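Phytochromobilin synthase (Solanum lycopersicum, PDB 6KME) probably reduces biliverdin IX alpha, using electrons from ferredoxin, to phytochromobilin, the chromophore of plant phytochromes. Local coordinates at residues L50-Q56 and M73-A78; H79-R85 and D99-K105; P106-L110 and M209-E215. The protein carries 1 engineered substitution. All coordinates share one frame; numbering follows the deposited sequence.

Contact 1: L50-Q56 and M73-A78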
loop_
_atom_site.group_PDB
_atom_site.type_symbol
_atom_site.label_atom_id
_atom_site.label_comp_id
_atom_site.label_asym_id
_atom_site.label_seq_id
_atom_site.Cartn_x
_atom_site.Cartn_y
_atom_site.Cartn_z
ATOM N N LEU A 50 1.606 -2.580 -20.239
ATOM C CA LEU A 50 1.322 -3.619 -19.267
ATOM C C LEU A 50 1.119 -4.956 -19.964
ATOM O O LEU A 50 0.614 -5.038 -21.091
ATOM C CB LEU A 50 0.086 -3.256 -18.441
ATOM C CG LEU A 50 0.188 -2.076 -17.477
ATOM C CD1 LEU A 50 -1.202 -1.673 -16.975
ATOM C CD2 LEU A 50 1.073 -2.432 -16.283
ATOM N N SER A 51 1.546 -6.015 -19.289
ATOM C CA SER A 51 1.254 -7.357 -19.749
ATOM C C SER A 51 0.515 -8.107 -18.644
ATOM O O SER A 51 0.627 -7.747 -17.466
ATOM C CB SER A 51 2.535 -8.106 -20.151
ATOM O OG SER A 51 3.465 -8.162 -19.088
ATOM N N PRO A 52 -0.274 -9.121 -18.987
ATOM C CA PRO A 52 -1.027 -9.835 -17.948
ATOM C C PRO A 52 -0.093 -10.565 -16.993
ATOM O O PRO A 52 0.898 -11.170 -17.408
ATOM C CB PRO A 52 -1.890 -10.813 -18.753
ATOM C CG PRO A 52 -1.138 -11.019 -20.026
ATOM C CD PRO A 52 -0.472 -9.712 -20.325
ATOM N N SER A 53 -0.404 -10.487 -15.693
ATOM C CA SER A 53 0.295 -11.342 -14.744
ATOM C C SER A 53 -0.233 -12.771 -14.826
ATOM O O SER A 53 -1.425 -12.982 -15.065
ATOM C CB SER A 53 0.117 -10.820 -13.312
ATOM O OG SER A 53 0.463 -11.808 -12.349
ATOM N N PRO A 54 0.631 -13.771 -14.609
ATOM C CA PRO A 54 0.136 -15.150 -14.459
ATOM C C PRO A 54 -0.871 -15.302 -13.332
ATOM O O PRO A 54 -1.634 -16.273 -13.327
ATOM C CB PRO A 54 1.410 -15.957 -14.169
ATOM C CG PRO A 54 2.548 -15.061 -14.545
ATOM C CD PRO A 54 2.078 -13.670 -14.358
ATOM N N LEU A 55 -0.900 -14.379 -12.375
ATOM C CA LEU A 55 -1.880 -14.476 -11.296
ATOM C C LEU A 55 -3.314 -14.361 -11.804
ATOM O O LEU A 55 -4.232 -14.826 -11.122
ATOM C CB LEU A 55 -1.604 -13.403 -10.237
ATOM C CG LEU A 55 -0.333 -13.595 -9.404
ATOM C CD1 LEU A 55 -0.019 -12.346 -8.556
ATOM C CD2 LEU A 55 -0.471 -14.828 -8.524
ATOM N N GLN A 56 -3.524 -13.777 -12.992
ATOM C CA GLN A 56 -4.892 -13.596 -13.462
ATOM C C GLN A 56 -5.609 -14.926 -13.669
ATOM O O GLN A 56 -6.846 -14.953 -13.632
ATOM C CB GLN A 56 -4.911 -12.766 -14.755
ATOM C CG GLN A 56 -6.266 -12.097 -15.057
ATOM C CD GLN A 56 -6.615 -10.946 -14.108
ATOM O OE1 GLN A 56 -5.982 -9.890 -14.136
ATOM N NE2 GLN A 56 -7.638 -11.145 -13.282
ATOM N N MET A 73 -10.441 -9.111 -8.782
ATOM C CA MET A 73 -8.989 -9.004 -8.741
ATOM C C MET A 73 -8.407 -8.905 -10.144
ATOM O O MET A 73 -8.823 -9.626 -11.060
ATOM C CB MET A 73 -8.382 -10.192 -7.996
ATOM C CG MET A 73 -8.742 -10.182 -6.522
ATOM S SD MET A 73 -8.468 -11.736 -5.684
ATOM C CE MET A 73 -9.859 -12.713 -6.268
ATOM N N LEU A 74 -7.429 -8.014 -10.299
ATOM C CA LEU A 74 -6.736 -7.809 -11.564
ATOM C C LEU A 74 -5.239 -7.781 -11.298
ATOM O O LEU A 74 -4.808 -7.358 -10.229
ATOM C CB LEU A 74 -7.164 -6.505 -12.224
ATOM C CG LEU A 74 -8.624 -6.317 -12.605
ATOM C CD1 LEU A 74 -8.847 -4.847 -12.890
ATOM C CD2 LEU A 74 -8.958 -7.162 -13.837
ATOM N N SER A 75 -4.440 -8.232 -12.265
ATOM C CA SER A 75 -3.001 -8.189 -12.043
ATOM C C SER A 75 -2.265 -8.043 -13.372
ATOM O O SER A 75 -2.689 -8.570 -14.409
ATOM C CB SER A 75 -2.506 -9.422 -11.266
ATOM O OG SER A 75 -2.932 -10.643 -11.854
ATOM N N PHE A 76 -1.153 -7.314 -13.321
ATOM C CA PHE A 76 -0.376 -6.988 -14.509
ATOM C C PHE A 76 1.089 -6.892 -14.114
ATOM O O PHE A 76 1.434 -6.828 -12.929
ATOM C CB PHE A 76 -0.844 -5.673 -15.143
ATOM C CG PHE A 76 -2.295 -5.663 -15.513
ATOM C CD1 PHE A 76 -2.716 -6.164 -16.736
ATOM C CD2 PHE A 76 -3.243 -5.166 -14.630
ATOM C CE1 PHE A 76 -4.055 -6.155 -17.073
ATOM C CE2 PHE A 76 -4.581 -5.162 -14.967
ATOM C CZ PHE A 76 -4.988 -5.658 -16.173
ATOM N N GLU A 77 1.952 -6.883 -15.123
ATOM C CA GLU A 77 3.345 -6.524 -14.930
ATOM C C GLU A 77 3.787 -5.653 -16.095
ATOM O O GLU A 77 3.041 -5.447 -17.063
ATOM C CB GLU A 77 4.246 -7.762 -14.772
ATOM C CG GLU A 77 4.063 -8.856 -15.800
ATOM C CD GLU A 77 4.805 -10.126 -15.407
ATOM O OE1 GLU A 77 4.301 -10.885 -14.544
ATOM O OE2 GLU A 77 5.913 -10.344 -15.937
ATOM N N ALA A 78 5.001 -5.113 -15.972
ATOM C CA ALA A 78 5.600 -4.255 -16.992
ATOM C C ALA A 78 7.112 -4.358 -16.842
ATOM O O ALA A 78 7.612 -5.041 -15.941
ATOM C CB ALA A 78 5.101 -2.807 -16.869
HETATM O O HOH W 1 3.145 -11.183 -11.851
#

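Contact 2: H79-R85 and D99-K105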
loop_
_atom_site.group_PDB
_atom_site.type_symbol
_atom_site.label_atom_id
_atom_site.label_comp_id
_atom_site.label_asym_id
_atom_site.label_seq_id
_atom_site.Cartn_x
_atom_site.Cartn_y
_atom_site.Cartn_z
ATOM N N HIS A 79 7.848 -3.669 -17.720
ATOM C CA HIS A 79 9.299 -3.842 -17.724
ATOM C C HIS A 79 9.918 -3.521 -16.366
ATOM O O HIS A 79 10.839 -4.215 -15.919
ATOM C CB HIS A 79 9.964 -2.986 -18.797
ATOM C CG HIS A 79 11.448 -3.168 -18.844
ATOM N ND1 HIS A 79 12.043 -4.281 -19.403
ATOM C CD2 HIS A 79 12.457 -2.403 -18.364
ATOM C CE1 HIS A 79 13.355 -4.185 -19.283
ATOM N NE2 HIS A 79 13.633 -3.051 -18.664
ATOM N N LYS A 80 9.454 -2.458 -15.712
ATOM C CA LYS A 80 9.990 -2.078 -14.405
ATOM C C LYS A 80 9.106 -2.495 -13.238
ATOM O O LYS A 80 9.519 -2.326 -12.084
ATOM C CB LYS A 80 10.220 -0.558 -14.344
ATOM C CG LYS A 80 11.170 -0.045 -15.447
ATOM C CD LYS A 80 11.313 1.473 -15.402
ATOM C CE LYS A 80 12.176 1.995 -16.572
ATOM N NZ LYS A 80 12.242 3.486 -16.484
ATOM N N ILE A 81 7.916 -3.037 -13.498
ATOM C CA ILE A 81 6.925 -3.329 -12.465
ATOM C C ILE A 81 6.840 -4.840 -12.311
ATOM O O ILE A 81 6.412 -5.547 -13.233
ATOM C CB ILE A 81 5.560 -2.727 -12.812
ATOM C CG1 ILE A 81 5.707 -1.219 -13.034
ATOM C CG2 ILE A 81 4.526 -3.017 -11.706
ATOM C CD1 ILE A 81 4.482 -0.574 -13.614
ATOM N N ARG A 82 7.264 -5.341 -11.147
ATOM C CA ARG A 82 7.095 -6.761 -10.849
ATOM C C ARG A 82 5.618 -7.150 -10.803
ATOM O O ARG A 82 5.226 -8.207 -11.315
ATOM C CB ARG A 82 7.786 -7.098 -9.520
ATOM C CG ARG A 82 7.817 -8.583 -9.176
ATOM C CD ARG A 82 8.496 -8.848 -7.851
ATOM N NE ARG A 82 7.745 -8.291 -6.711
ATOM C CZ ARG A 82 6.668 -8.846 -6.167
ATOM N NH1 ARG A 82 6.190 -9.984 -6.654
ATOM N NH2 ARG A 82 6.066 -8.263 -5.128
ATOM N N LEU A 83 4.782 -6.313 -10.197
ATOM C CA LEU A 83 3.375 -6.666 -10.008
ATOM C C LEU A 83 2.562 -5.402 -9.799
ATOM O O LEU A 83 2.842 -4.625 -8.881
ATOM C CB LEU A 83 3.190 -7.616 -8.817
ATOM C CG LEU A 83 1.722 -7.950 -8.535
ATOM C CD1 LEU A 83 1.029 -8.566 -9.778
ATOM C CD2 LEU A 83 1.600 -8.871 -7.323
ATOM N N LEU A 84 1.567 -5.197 -10.646
ATOM C CA LEU A 84 0.538 -4.191 -10.435
ATOM C C LEU A 84 -0.759 -4.953 -10.221
ATOM O O LEU A 84 -1.183 -5.703 -11.105
ATOM C CB LEU A 84 0.419 -3.258 -11.639
ATOM C CG LEU A 84 -0.594 -2.115 -11.587
ATOM C CD1 LEU A 84 -0.160 -1.112 -10.556
ATOM C CD2 LEU A 84 -0.698 -1.436 -12.969
ATOM N N ARG A 85 -1.384 -4.782 -9.051
ATOM C CA ARG A 85 -2.541 -5.611 -8.738
ATOM C C ARG A 85 -3.586 -4.807 -7.971
ATOM O O ARG A 85 -3.267 -3.888 -7.205
ATOM C CB ARG A 85 -2.120 -6.886 -7.974
ATOM C CG ARG A 85 -2.196 -6.826 -6.444
ATOM C CD ARG A 85 -1.128 -5.922 -5.845
ATOM N NE ARG A 85 -1.104 -5.941 -4.369
ATOM C CZ ARG A 85 -1.908 -5.222 -3.587
ATOM N NH1 ARG A 85 -2.832 -4.446 -4.127
ATOM N NH2 ARG A 85 -1.786 -5.281 -2.259
ATOM N N ASP A 99 -7.899 -1.995 -2.779
ATOM C CA ASP A 99 -6.479 -2.202 -2.494
ATOM C C ASP A 99 -5.775 -2.272 -3.840
ATOM O O ASP A 99 -5.913 -3.264 -4.563
ATOM C CB ASP A 99 -6.221 -3.476 -1.682
ATOM C CG ASP A 99 -4.728 -3.638 -1.271
ATOM O OD1 ASP A 99 -3.841 -3.078 -1.956
ATOM O OD2 ASP A 99 -4.446 -4.318 -0.255
ATOM N N PHE A 100 -5.009 -1.229 -4.149
ATOM C CA PHE A 100 -4.304 -1.060 -5.412
ATOM C C PHE A 100 -2.844 -0.778 -5.082
ATOM O O PHE A 100 -2.557 0.133 -4.301
ATOM C CB PHE A 100 -4.939 0.097 -6.203
ATOM C CG PHE A 100 -4.340 0.318 -7.554
ATOM C CD1 PHE A 100 -3.215 1.113 -7.706
ATOM C CD2 PHE A 100 -4.909 -0.265 -8.678
ATOM C CE1 PHE A 100 -2.659 1.316 -8.973
ATOM C CE2 PHE A 100 -4.352 -0.080 -9.934
ATOM C CZ PHE A 100 -3.230 0.714 -10.076
ATOM N N ALA A 101 -1.925 -1.572 -5.640
ATOM C CA ALA A 101 -0.503 -1.404 -5.358
ATOM C C ALA A 101 0.332 -1.688 -6.600
ATOM O O ALA A 101 -0.035 -2.505 -7.451
ATOM C CB ALA A 101 -0.025 -2.330 -4.224
ATOM N N ALA A 102 1.474 -1.008 -6.681
ATOM C CA ALA A 102 2.480 -1.250 -7.707
ATOM C C ALA A 102 3.784 -1.613 -7.010
ATOM O O ALA A 102 4.322 -0.811 -6.234
ATOM C CB ALA A 102 2.658 -0.028 -8.605
ATOM N N PHE A 103 4.263 -2.832 -7.264
ATOM C CA PHE A 103 5.515 -3.331 -6.716
ATOM C C PHE A 103 6.577 -3.310 -7.803
ATOM O O PHE A 103 6.389 -3.964 -8.848
ATOM C CB PHE A 103 5.347 -4.753 -6.194
ATOM C CG PHE A 103 4.319 -4.897 -5.079
ATOM C CD1 PHE A 103 4.263 -3.988 -4.037
ATOM C CD2 PHE A 103 3.426 -5.964 -5.079
ATOM C CE1 PHE A 103 3.323 -4.132 -3.017
ATOM C CE2 PHE A 103 2.485 -6.119 -4.064
ATOM C CZ PHE A 103 2.431 -5.201 -3.032
ATOM N N PRO A 104 7.704 -2.632 -7.608
ATOM C CA PRO A 104 8.749 -2.616 -8.643
ATOM C C PRO A 104 9.598 -3.880 -8.629
ATOM O O PRO A 104 9.687 -4.600 -7.630
ATOM C CB PRO A 104 9.592 -1.385 -8.274
ATOM C CG PRO A 104 9.412 -1.240 -6.789
ATOM C CD PRO A 104 8.030 -1.766 -6.457
ATOM N N LYS A 105 10.222 -4.151 -9.782
ATOM C CA LYS A 105 11.264 -5.155 -9.811
ATOM C C LYS A 105 12.445 -4.654 -8.981
ATOM O O LYS A 105 12.679 -3.446 -8.892
ATOM C CB LYS A 105 11.693 -5.456 -11.252
ATOM C CG LYS A 105 10.604 -6.157 -12.062
ATOM C CD LYS A 105 10.997 -6.404 -13.506
ATOM C CE LYS A 105 9.811 -6.952 -14.293
ATOM N NZ LYS A 105 10.126 -7.105 -15.745
#

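Contact 3: P106-L110 and M209-E215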
loop_
_atom_site.group_PDB
_atom_site.type_symbol
_atom_site.label_atom_id
_atom_site.label_comp_id
_atom_site.label_asym_id
_atom_site.label_seq_id
_atom_site.Cartn_x
_atom_site.Cartn_y
_atom_site.Cartn_z
ATOM N N PRO A 106 13.179 -5.559 -8.331
ATOM C CA PRO A 106 14.244 -5.119 -7.412
ATOM C C PRO A 106 15.348 -4.305 -8.072
ATOM O O PRO A 106 16.085 -3.610 -7.368
ATOM C CB PRO A 106 14.784 -6.440 -6.846
ATOM C CG PRO A 106 13.643 -7.396 -6.986
ATOM C CD PRO A 106 12.957 -7.014 -8.263
ATOM N N GLU A 107 15.491 -4.368 -9.395
ATOM C CA GLU A 107 16.470 -3.527 -10.079
ATOM C C GLU A 107 16.089 -2.045 -10.066
ATOM O O GLU A 107 16.955 -1.191 -10.285
ATOM C CB GLU A 107 16.647 -4.003 -11.525
ATOM C CG GLU A 107 17.356 -5.351 -11.679
ATOM C CD GLU A 107 16.478 -6.551 -11.332
ATOM O OE1 GLU A 107 15.235 -6.400 -11.260
ATOM O OE2 GLU A 107 17.039 -7.651 -11.134
ATOM N N PHE A 108 14.824 -1.720 -9.828
ATOM C CA PHE A 108 14.334 -0.342 -9.860
ATOM C C PHE A 108 13.872 0.043 -8.462
ATOM O O PHE A 108 12.784 -0.353 -8.028
ATOM C CB PHE A 108 13.212 -0.209 -10.879
ATOM C CG PHE A 108 13.613 -0.652 -12.258
ATOM C CD1 PHE A 108 14.202 0.240 -13.144
ATOM C CD2 PHE A 108 13.443 -1.967 -12.653
ATOM C CE1 PHE A 108 14.584 -0.168 -14.409
ATOM C CE2 PHE A 108 13.829 -2.387 -13.915
ATOM C CZ PHE A 108 14.403 -1.487 -14.797
ATOM N N ASP A 109 14.679 0.852 -7.769
ATOM C CA ASP A 109 14.423 1.131 -6.352
ATOM C C ASP A 109 13.285 2.128 -6.121
ATOM O O ASP A 109 13.309 2.895 -5.147
ATOM C CB ASP A 109 15.707 1.636 -5.685
ATOM C CG ASP A 109 16.109 3.028 -6.151
ATOM O OD1 ASP A 109 15.686 3.449 -7.250
ATOM O OD2 ASP A 109 16.855 3.700 -5.406
ATOM N N LEU A 110 12.266 2.090 -6.981
ATOM C CA LEU A 110 11.120 2.989 -6.873
ATOM C C LEU A 110 10.368 2.803 -5.558
ATOM O O LEU A 110 10.346 1.707 -4.985
ATOM C CB LEU A 110 10.134 2.744 -8.016
ATOM C CG LEU A 110 10.504 3.265 -9.393
ATOM C CD1 LEU A 110 9.901 2.358 -10.452
ATOM C CD2 LEU A 110 9.995 4.688 -9.523
ATOM N N MET A 209 8.614 6.540 -12.157
ATOM C CA MET A 209 8.930 5.370 -12.973
ATOM C C MET A 209 9.674 5.757 -14.256
ATOM O O MET A 209 10.656 5.100 -14.624
ATOM C CB MET A 209 7.657 4.584 -13.294
ATOM C CG MET A 209 7.942 3.314 -14.125
ATOM S SD MET A 209 6.465 2.365 -14.557
ATOM C CE MET A 209 5.888 3.263 -15.987
ATOM N N ASP A 210 9.237 6.827 -14.941
ATOM C CA ASP A 210 9.934 7.282 -16.153
ATOM C C ASP A 210 11.427 7.444 -15.923
ATOM O O ASP A 210 12.239 7.124 -16.800
ATOM C CB ASP A 210 9.410 8.641 -16.623
ATOM C CG ASP A 210 7.973 8.608 -17.092
ATOM O OD1 ASP A 210 7.421 7.504 -17.330
ATOM O OD2 ASP A 210 7.413 9.723 -17.245
ATOM N N ARG A 211 11.801 7.993 -14.769
ATOM C CA ARG A 211 13.179 8.362 -14.468
ATOM C C ARG A 211 13.962 7.246 -13.780
ATOM O O ARG A 211 15.146 7.428 -13.482
ATOM C CB ARG A 211 13.190 9.627 -13.590
ATOM C CG ARG A 211 13.695 10.877 -14.305
ATOM C CD ARG A 211 12.713 11.393 -15.349
ATOM N NE ARG A 211 13.206 12.599 -16.026
ATOM C CZ ARG A 211 12.880 13.842 -15.668
ATOM N NH1 ARG A 211 12.064 14.045 -14.640
ATOM N NH2 ARG A 211 13.366 14.886 -16.331
ATOM N N SER A 212 13.334 6.102 -13.521
ATOM C CA SER A 212 13.990 5.014 -12.813
ATOM C C SER A 212 14.923 4.267 -13.755
ATOM O O SER A 212 14.480 3.684 -14.752
ATOM C CB SER A 212 12.942 4.076 -12.213
ATOM O OG SER A 212 13.542 3.107 -11.380
ATOM N N GLU A 213 16.216 4.299 -13.450
ATOM C CA GLU A 213 17.206 3.548 -14.199
ATOM C C GLU A 213 17.543 2.275 -13.433
ATOM O O GLU A 213 17.534 2.253 -12.198
ATOM C CB GLU A 213 18.458 4.393 -14.444
ATOM C CG GLU A 213 18.159 5.771 -15.047
ATOM C CD GLU A 213 17.885 5.727 -16.560
ATOM O OE1 GLU A 213 18.577 4.964 -17.278
ATOM O OE2 GLU A 213 16.979 6.461 -17.028
ATOM N N GLY A 214 17.800 1.201 -14.172
ATOM C CA GLY A 214 18.022 -0.081 -13.534
ATOM C C GLY A 214 19.348 -0.117 -12.794
ATOM O O GLY A 214 20.367 0.394 -13.265
ATOM N N GLU A 215 19.322 -0.728 -11.613
ATOM C CA GLU A 215 20.534 -0.967 -10.840
ATOM C C GLU A 215 21.373 -2.065 -11.492
ATOM O O GLU A 215 20.851 -3.095 -11.927
ATOM C CB GLU A 215 20.158 -1.359 -9.401
ATOM C CG GLU A 215 21.335 -1.632 -8.476
ATOM C CD GLU A 215 22.247 -0.431 -8.335
ATOM O OE1 GLU A 215 21.813 0.579 -7.741
ATOM O OE2 GLU A 215 23.388 -0.487 -8.844
HETATM O O HOH W 2 15.716 3.296 -10.153
#

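Contact 1: L50-Q56 and M73-A78
The F76 ring carries the carbonyl oxygen of S51 at its edge, near the ring plane, S51 O standing 3.8 Å from F76 CD1, while L50 CB and P52 CA come in obliquely. L50 crosses the phenylalanine side chain at about a right angle and lays its CD2 branch 3.9 Å from F76 CB. The other flat group, the amide of Q56, works through its edge. In the conformer described here, one of two modelled, NE2 gives a hydrogen bond of 2.9 Å to M73 O, which lies in the amide plane, and OE1 takes the N-H of S75 at 2.9 Å. The amide so grips the backbone before and after L74, much as a strand partner would; a bend at chi2 (70°) turns it back to the strand.

At the other end the pairing is regular: S51 and E77 exchange two nearly straight bonds, S51 N to E77 O at 2.7 Å and E77 N to S51 O at 2.8 Å. Beyond P52 the chain lifts, and S53 N meets S75 O from well above the carbonyl plane at 3.2 Å. S53 OG, anti to its own nitrogen (chi1 164°), accepts from L55 N in an ST turn, and a water joins it to E77 OE1.

Strand 51-63 is one of the two edge strands of the seven-stranded sheet, and 69-77 sits between it and strand 81-91, whose L84 pairs with F76. Helix 34-47 lies against L50, L74 and F76, and F261 of helix 251-262 against L55, M73 and S75.

Contact 2: H79-R85 and D99-K105
R85 reaches along the sheet to D99 and puts both terminal nitrogens on one carboxylate oxygen: NH1 lies 2.8 Å and NH2 3.0 Å from D99 OD1. This salt bridge is in the guanidinium plane but meets OD1 from one face of the carboxylate, the two groups being turned 56° apart. A101 CB sits over the centre of one guanidinium face, 3.4 Å above it. The chi1 of R85, 95°, is off the staggered positions, and a bend at chi2 lays the chain over A101. Outside the hairpin, NE bonds to L262 O and F263 makes a cation-pi contact.

F103 is the second large contributor. Its CE2 lies 3.6 Å from R85 NE, with the ring at right angles to that guanidinium, whereas the guanidinium of R82, which bonds to Q228 and N264, runs almost parallel to the ring, its NH2 3.5 Å from F103 CD2. L83 lies alongside, pointing the same way.

K105 runs out extended past R82, CG 3.8 Å from R82 CA, until NZ bonds to H79 O at 3.0 Å from above the carbonyl plane.

R82 and L83 both face F103, a classic beta bulge, in an antiparallel hairpin of the central sheet. D99 also touches the bound biliverdin, so the arginine that holds it is a second-shell residue of the pocket of this ferredoxin-dependent bilin reductase.

Contact 3: P106-L110 and M209-E215
F108 lays the edge of its ring against S212, whose hydroxyl lies in the ring plane with OG 3.4 Å from F108 CD1. Farther along the ring, G214 N comes in obliquely, 3.5 Å from F108 CE1. The phenylalanine gets there with CG anti to its carbonyl carbon (chi1 -56°), and the aliphatic chain of K80 packs on it too. L110 meets the same hydroxyl, its CG 3.6 Å from S212 OG, and its CD2 branch reaches 3.5 Å from M209 N, so that the leucine lies against the backbone of the helix end as well as the serine side chain.

The family fold is an alpha/beta/alpha sandwich, and here a connection between two neighbouring strands of the central sheet, 96-104 and 112-119, meets the chain as it leaves helix 188-211. Within that chain S212 N bonds back to M209 O, and the CB of S212 points toward the loop.

Farther on, the two segments are tied by one direct hydrogen bond, E215 N to E107 O at 2.8 Å, nearly straight at 164°. E215 CB rests 3.3 Å from the same E107 O, which G214 CA also approaches, while the carboxylate turns away to D217 N, just ahead of helix 218-238.

A water sits between D109 OD1, E213 O and S212 OG and links the two segments. D109 is held further by Y146 through OD1 and by a salt bridge from K145 through OD2.

How the contacts relate
Coming from the N terminus, contact 1 closes first, bringing 73-78 back on 50-56 with sixteen residues between them. Contact 2 follows at once: 79-85 continues directly from 78 and is met by 99-105 after thirteen residues. Contact 3 opens at 106, and its partner returns only after 98 residues of strands and helices. The three stand in series, with none enclosing or crossing another. Contacts 1 and 2 share the central sheet, joined by a probable hydrogen bond from F76 N to L84 O. K80 of contact 2 bonds through NZ to S212 O and M209 O of contact 3, tying the sheet to the end of helix 188-211.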